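Local atomic coordinates of homoserine kinase (Listeria monocytogenes, PDB entry 3HUL), a protein that probably catalyses the ATP-dependent phosphorylation of L-homoserine to O-phospho-L-homoserine, a step in the synthesis of threonine from aspartate. Residues V57-L69 against A92-L106. Residues are numbered along the deposited sequence; the frame is centred on the assembly and turned at random.
Sequences VIIETALNLAPNL and AVVAGIELANTLAEL
I58 and T61 both pack on G96, where the CA atoms of the two helices come nearest. I58 O lies 3.3 Å from G96 CA in a bent CH...O contact. One turn on, A62 CA meets G96 O in a second such contact at 3.5 Å. With hydrogen alone at G96, the axes come within 7.4 Å and cross at -44°. I58 CG1 lies over A92, 3.7 Å from A92 CB, while its CG2 branch rests against the G96 backbone. T61 OG1 donates to V57 O of its own helix, 2.7 Å away, from above the carbonyl plane. This leaves the methyl CG2, anti to the backbone N, to face V93 O and I97 CG1. Farther along, A100 CB fits among A62, L65 and A66. L65 CD1 reaches I97 CG1 at 4.1 Å. Past the end of helix 57-65, residues A66 to L69 form a type I turn, and L69 CD2 meets L103 CB and A104 CB. L31 of strand 27-36 touches I58 and A95; I120 of helix 110-121 flanks T61 and V93. Helix 57-65 thus packs on helix 88-103 in the N-terminal domain of a GHMP kinase. The predicted ATP-binding segment, glycine-rich 81-91, runs into the first turn of helix 88-103.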
loop_
_atom_site.group_PDB
_atom_site.type_symbol
_atom_site.label_atom_id
_atom_site.label_comp_id
_atom_site.label_asym_id
_atom_site.label_seq_id
_atom_site.Cartn_x
_atom_site.Cartn_y
_atom_site.Cartn_z
ATOM N N VAL A 57 17.629 27.757 20.760
ATOM C CA VAL A 57 16.922 27.558 19.489
ATOM C C VAL A 57 15.387 27.458 19.659
ATOM O O VAL A 57 14.625 28.125 18.948
ATOM C CB VAL A 57 17.533 26.319 18.746
ATOM C CG1 VAL A 57 16.616 25.776 17.685
ATOM C CG2 VAL A 57 18.908 26.687 18.147
ATOM N N ILE A 58 14.958 26.647 20.626
ATOM C CA ILE A 58 13.538 26.453 20.946
ATOM C C ILE A 58 12.828 27.778 21.177
ATOM O O ILE A 58 11.801 28.064 20.558
ATOM C CB ILE A 58 13.371 25.549 22.202
ATOM C CG1 ILE A 58 14.133 24.234 22.012
ATOM C CG2 ILE A 58 11.903 25.334 22.521
ATOM C CD1 ILE A 58 14.241 23.390 23.220
ATOM N N ILE A 59 13.405 28.605 22.043
ATOM C CA ILE A 59 12.814 29.907 22.386
ATOM C C ILE A 59 12.851 30.916 21.230
ATOM O O ILE A 59 11.829 31.564 20.939
ATOM C CB ILE A 59 13.425 30.470 23.713
ATOM C CG1 ILE A 59 13.253 29.434 24.836
ATOM C CG2 ILE A 59 12.743 31.796 24.109
ATOM C CD1 ILE A 59 14.180 29.612 26.037
ATOM N N GLU A 60 13.991 31.037 20.539
ATOM C CA GLU A 60 14.078 31.931 19.358
ATOM C C GLU A 60 13.074 31.518 18.305
ATOM O O GLU A 60 12.458 32.379 17.638
ATOM C CB GLU A 60 15.477 31.928 18.696
ATOM C CG GLU A 60 16.676 32.222 19.612
ATOM C CD GLU A 60 17.949 32.598 18.831
ATOM O OE1 GLU A 60 18.459 31.754 18.056
ATOM O OE2 GLU A 60 18.438 33.744 18.998
ATOM N N THR A 61 12.919 30.198 18.122
ATOM C CA THR A 61 11.950 29.707 17.148
ATOM C C THR A 61 10.569 30.124 17.641
ATOM O O THR A 61 9.780 30.673 16.886
ATOM C CB THR A 61 11.976 28.147 16.956
ATOM O OG1 THR A 61 13.289 27.684 16.618
ATOM C CG2 THR A 61 10.991 27.740 15.893
ATOM N N ALA A 62 10.274 29.836 18.899
ATOM C CA ALA A 62 8.967 30.204 19.462
ATOM C C ALA A 62 8.682 31.707 19.271
ATOM O O ALA A 62 7.648 32.079 18.686
ATOM C CB ALA A 62 8.873 29.804 20.934
ATOM N N LEU A 63 9.627 32.561 19.678
ATOM C CA LEU A 63 9.439 34.032 19.544
ATOM C C LEU A 63 9.316 34.501 18.113
ATOM O O LEU A 63 8.687 35.527 17.840
ATOM C CB LEU A 63 10.527 34.821 20.279
ATOM C CG LEU A 63 10.539 34.558 21.787
ATOM C CD1 LEU A 63 11.834 35.030 22.420
ATOM C CD2 LEU A 63 9.287 35.203 22.468
ATOM N N ASN A 64 9.871 33.731 17.185
ATOM C CA ASN A 64 9.763 34.070 15.770
ATOM C C ASN A 64 8.365 33.863 15.232
ATOM O O ASN A 64 7.962 34.550 14.292
ATOM C CB ASN A 64 10.794 33.292 14.929
ATOM C CG ASN A 64 12.208 33.914 14.969
ATOM O OD1 ASN A 64 13.050 33.575 14.136
ATOM N ND2 ASN A 64 12.468 34.817 15.930
ATOM N N LEU A 65 7.626 32.907 15.804
ATOM C CA LEU A 65 6.214 32.698 15.424
ATOM C C LEU A 65 5.266 33.542 16.268
ATOM O O LEU A 65 4.181 33.930 15.805
ATOM C CB LEU A 65 5.791 31.224 15.565
ATOM C CG LEU A 65 6.156 30.197 14.499
ATOM C CD1 LEU A 65 7.522 29.681 14.818
ATOM C CD2 LEU A 65 5.174 29.025 14.524
ATOM N N ALA A 66 5.657 33.773 17.521
ATOM C CA ALA A 66 4.828 34.520 18.464
ATOM C C ALA A 66 5.709 35.500 19.250
ATOM O O ALA A 66 6.171 35.175 20.350
ATOM C CB ALA A 66 4.063 33.558 19.400
ATOM N N PRO A 67 5.968 36.690 18.663
ATOM C CA PRO A 67 6.921 37.638 19.250
ATOM C C PRO A 67 6.434 38.131 20.605
ATOM O O PRO A 67 7.235 38.323 21.519
ATOM C CB PRO A 67 6.950 38.795 18.238
ATOM C CG PRO A 67 6.312 38.246 16.976
ATOM C CD PRO A 67 5.331 37.232 17.445
ATOM N N ASN A 68 5.114 38.258 20.721
ATOM C CA ASN A 68 4.459 38.871 21.862
ATOM C C ASN A 68 4.090 37.871 22.965
ATOM O O ASN A 68 3.370 38.227 23.894
ATOM C CB ASN A 68 3.227 39.674 21.385
ATOM C CG ASN A 68 3.605 40.845 20.456
ATOM O OD1 ASN A 68 4.734 41.364 20.517
ATOM N ND2 ASN A 68 2.664 41.263 19.591
ATOM N N LEU A 69 4.586 36.634 22.855
ATOM C CA LEU A 69 4.502 35.634 23.933
ATOM C C LEU A 69 4.992 36.167 25.280
ATOM O O LEU A 69 5.978 36.906 25.337
ATOM C CB LEU A 69 5.357 34.404 23.604
ATOM C CG LEU A 69 4.857 33.291 22.675
ATOM C CD1 LEU A 69 5.881 32.166 22.642
ATOM C CD2 LEU A 69 3.456 32.753 23.031
ATOM N N ALA A 92 14.522 20.559 18.160
ATOM C CA ALA A 92 14.432 21.808 18.919
ATOM C C ALA A 92 13.573 22.831 18.180
ATOM O O ALA A 92 12.712 23.481 18.793
ATOM C CB ALA A 92 15.858 22.372 19.290
ATOM N N VAL A 93 13.760 22.942 16.866
ATOM C CA VAL A 93 12.949 23.829 16.042
ATOM C C VAL A 93 11.455 23.430 16.106
ATOM O O VAL A 93 10.586 24.254 16.385
ATOM C CB VAL A 93 13.427 23.837 14.570
ATOM C CG1 VAL A 93 12.381 24.518 13.676
ATOM C CG2 VAL A 93 14.834 24.505 14.427
ATOM N N VAL A 94 11.173 22.154 15.879
ATOM C CA VAL A 94 9.806 21.641 16.024
ATOM C C VAL A 94 9.236 21.899 17.431
ATOM O O VAL A 94 8.094 22.278 17.567
ATOM C CB VAL A 94 9.744 20.136 15.641
ATOM C CG1 VAL A 94 8.362 19.508 15.999
ATOM C CG2 VAL A 94 10.104 19.973 14.173
ATOM N N ALA A 95 10.037 21.695 18.461
ATOM C CA ALA A 95 9.607 21.971 19.833
ATOM C C ALA A 95 9.233 23.451 20.064
ATOM O O ALA A 95 8.252 23.745 20.758
ATOM C CB ALA A 95 10.674 21.531 20.808
ATOM N N GLY A 96 9.997 24.366 19.462
ATOM C CA GLY A 96 9.707 25.791 19.536
ATOM C C GLY A 96 8.433 26.147 18.821
ATOM O O GLY A 96 7.661 26.989 19.279
ATOM N N ILE A 97 8.203 25.502 17.687
ATOM C CA ILE A 97 6.949 25.669 16.982
ATOM C C ILE A 97 5.762 25.219 17.853
ATOM O O ILE A 97 4.740 25.911 17.928
ATOM C CB ILE A 97 6.985 24.931 15.659
ATOM C CG1 ILE A 97 7.997 25.612 14.728
ATOM C CG2 ILE A 97 5.609 24.892 15.002
ATOM C CD1 ILE A 97 8.399 24.735 13.510
ATOM N N GLU A 98 5.912 24.081 18.527
ATOM C CA GLU A 98 4.826 23.542 19.362
ATOM C C GLU A 98 4.592 24.453 20.567
ATOM O O GLU A 98 3.451 24.682 20.970
ATOM C CB GLU A 98 5.164 22.135 19.843
ATOM C CG GLU A 98 5.204 21.111 18.721
ATOM C CD GLU A 98 3.829 20.600 18.357
ATOM O OE1 GLU A 98 2.875 21.389 18.222
ATOM O OE2 GLU A 98 3.695 19.378 18.211
ATOM N N LEU A 99 5.682 24.966 21.139
ATOM C CA LEU A 99 5.576 25.943 22.229
ATOM C C LEU A 99 4.730 27.167 21.829
ATOM O O LEU A 99 3.751 27.494 22.496
ATOM C CB LEU A 99 6.966 26.359 22.713
ATOM C CG LEU A 99 7.079 27.182 23.991
ATOM C CD1 LEU A 99 6.760 26.351 25.224
ATOM C CD2 LEU A 99 8.497 27.747 24.077
ATOM N N ALA A 100 5.082 27.800 20.716
ATOM C CA ALA A 100 4.402 29.000 20.276
ATOM C C ALA A 100 2.955 28.701 19.922
ATOM O O ALA A 100 2.031 29.483 20.241
ATOM C CB ALA A 100 5.116 29.599 19.072
ATOM N N ASN A 101 2.771 27.591 19.206
ATOM C CA ASN A 101 1.463 27.181 18.779
ATOM C C ASN A 101 0.564 26.960 19.983
ATOM O O ASN A 101 -0.622 27.294 19.947
ATOM C CB ASN A 101 1.528 25.897 17.948
ATOM C CG ASN A 101 0.155 25.441 17.496
ATOM O OD1 ASN A 101 -0.501 26.104 16.695
ATOM N ND2 ASN A 101 -0.295 24.317 18.035
ATOM N N THR A 102 1.117 26.392 21.046
ATOM C CA THR A 102 0.280 26.176 22.217
ATOM C C THR A 102 0.093 27.472 23.045
ATOM O O THR A 102 -1.044 27.897 23.258
ATOM C CB THR A 102 0.700 24.927 23.036
ATOM O OG1 THR A 102 0.535 23.771 22.203
ATOM C CG2 THR A 102 -0.192 24.731 24.244
ATOM N N LEU A 103 1.180 28.124 23.445
ATOM C CA LEU A 103 1.061 29.332 24.287
ATOM C C LEU A 103 0.410 30.538 23.623
ATOM O O LEU A 103 -0.162 31.375 24.311
ATOM C CB LEU A 103 2.399 29.726 24.901
ATOM C CG LEU A 103 3.072 28.739 25.853
ATOM C CD1 LEU A 103 4.479 29.222 26.186
ATOM C CD2 LEU A 103 2.259 28.519 27.123
ATOM N N ALA A 104 0.461 30.637 22.300
ATOM C CA ALA A 104 -0.195 31.754 21.597
ATOM C C ALA A 104 -1.455 31.293 20.885
ATOM O O ALA A 104 -2.098 32.067 20.162
ATOM C CB ALA A 104 0.751 32.421 20.614
ATOM N N GLU A 105 -1.802 30.022 21.085
ATOM C CA GLU A 105 -3.042 29.466 20.570
ATOM C C GLU A 105 -3.175 29.699 19.069
ATOM O O GLU A 105 -4.199 30.194 18.595
ATOM C CB GLU A 105 -4.249 30.072 21.314
ATOM C CG GLU A 105 -4.082 30.228 22.832
ATOM C CD GLU A 105 -5.420 30.347 23.561
ATOM O OE1 GLU A 105 -6.294 31.157 23.138
ATOM O OE2 GLU A 105 -5.596 29.615 24.562
ATOM N N LEU A 106 -2.144 29.332 18.312
ATOM C CA LEU A 106 -2.163 29.543 16.853
ATOM C C LEU A 106 -2.984 28.491 16.122
ATOM O O LEU A 106 -3.469 28.722 15.005
ATOM C CB LEU A 106 -0.738 29.578 16.301
ATOM C CG LEU A 106 0.192 30.606 16.958
ATOM C CD1 LEU A 106 1.655 30.386 16.576
ATOM C CD2 LEU A 106 -0.279 32.015 16.593
#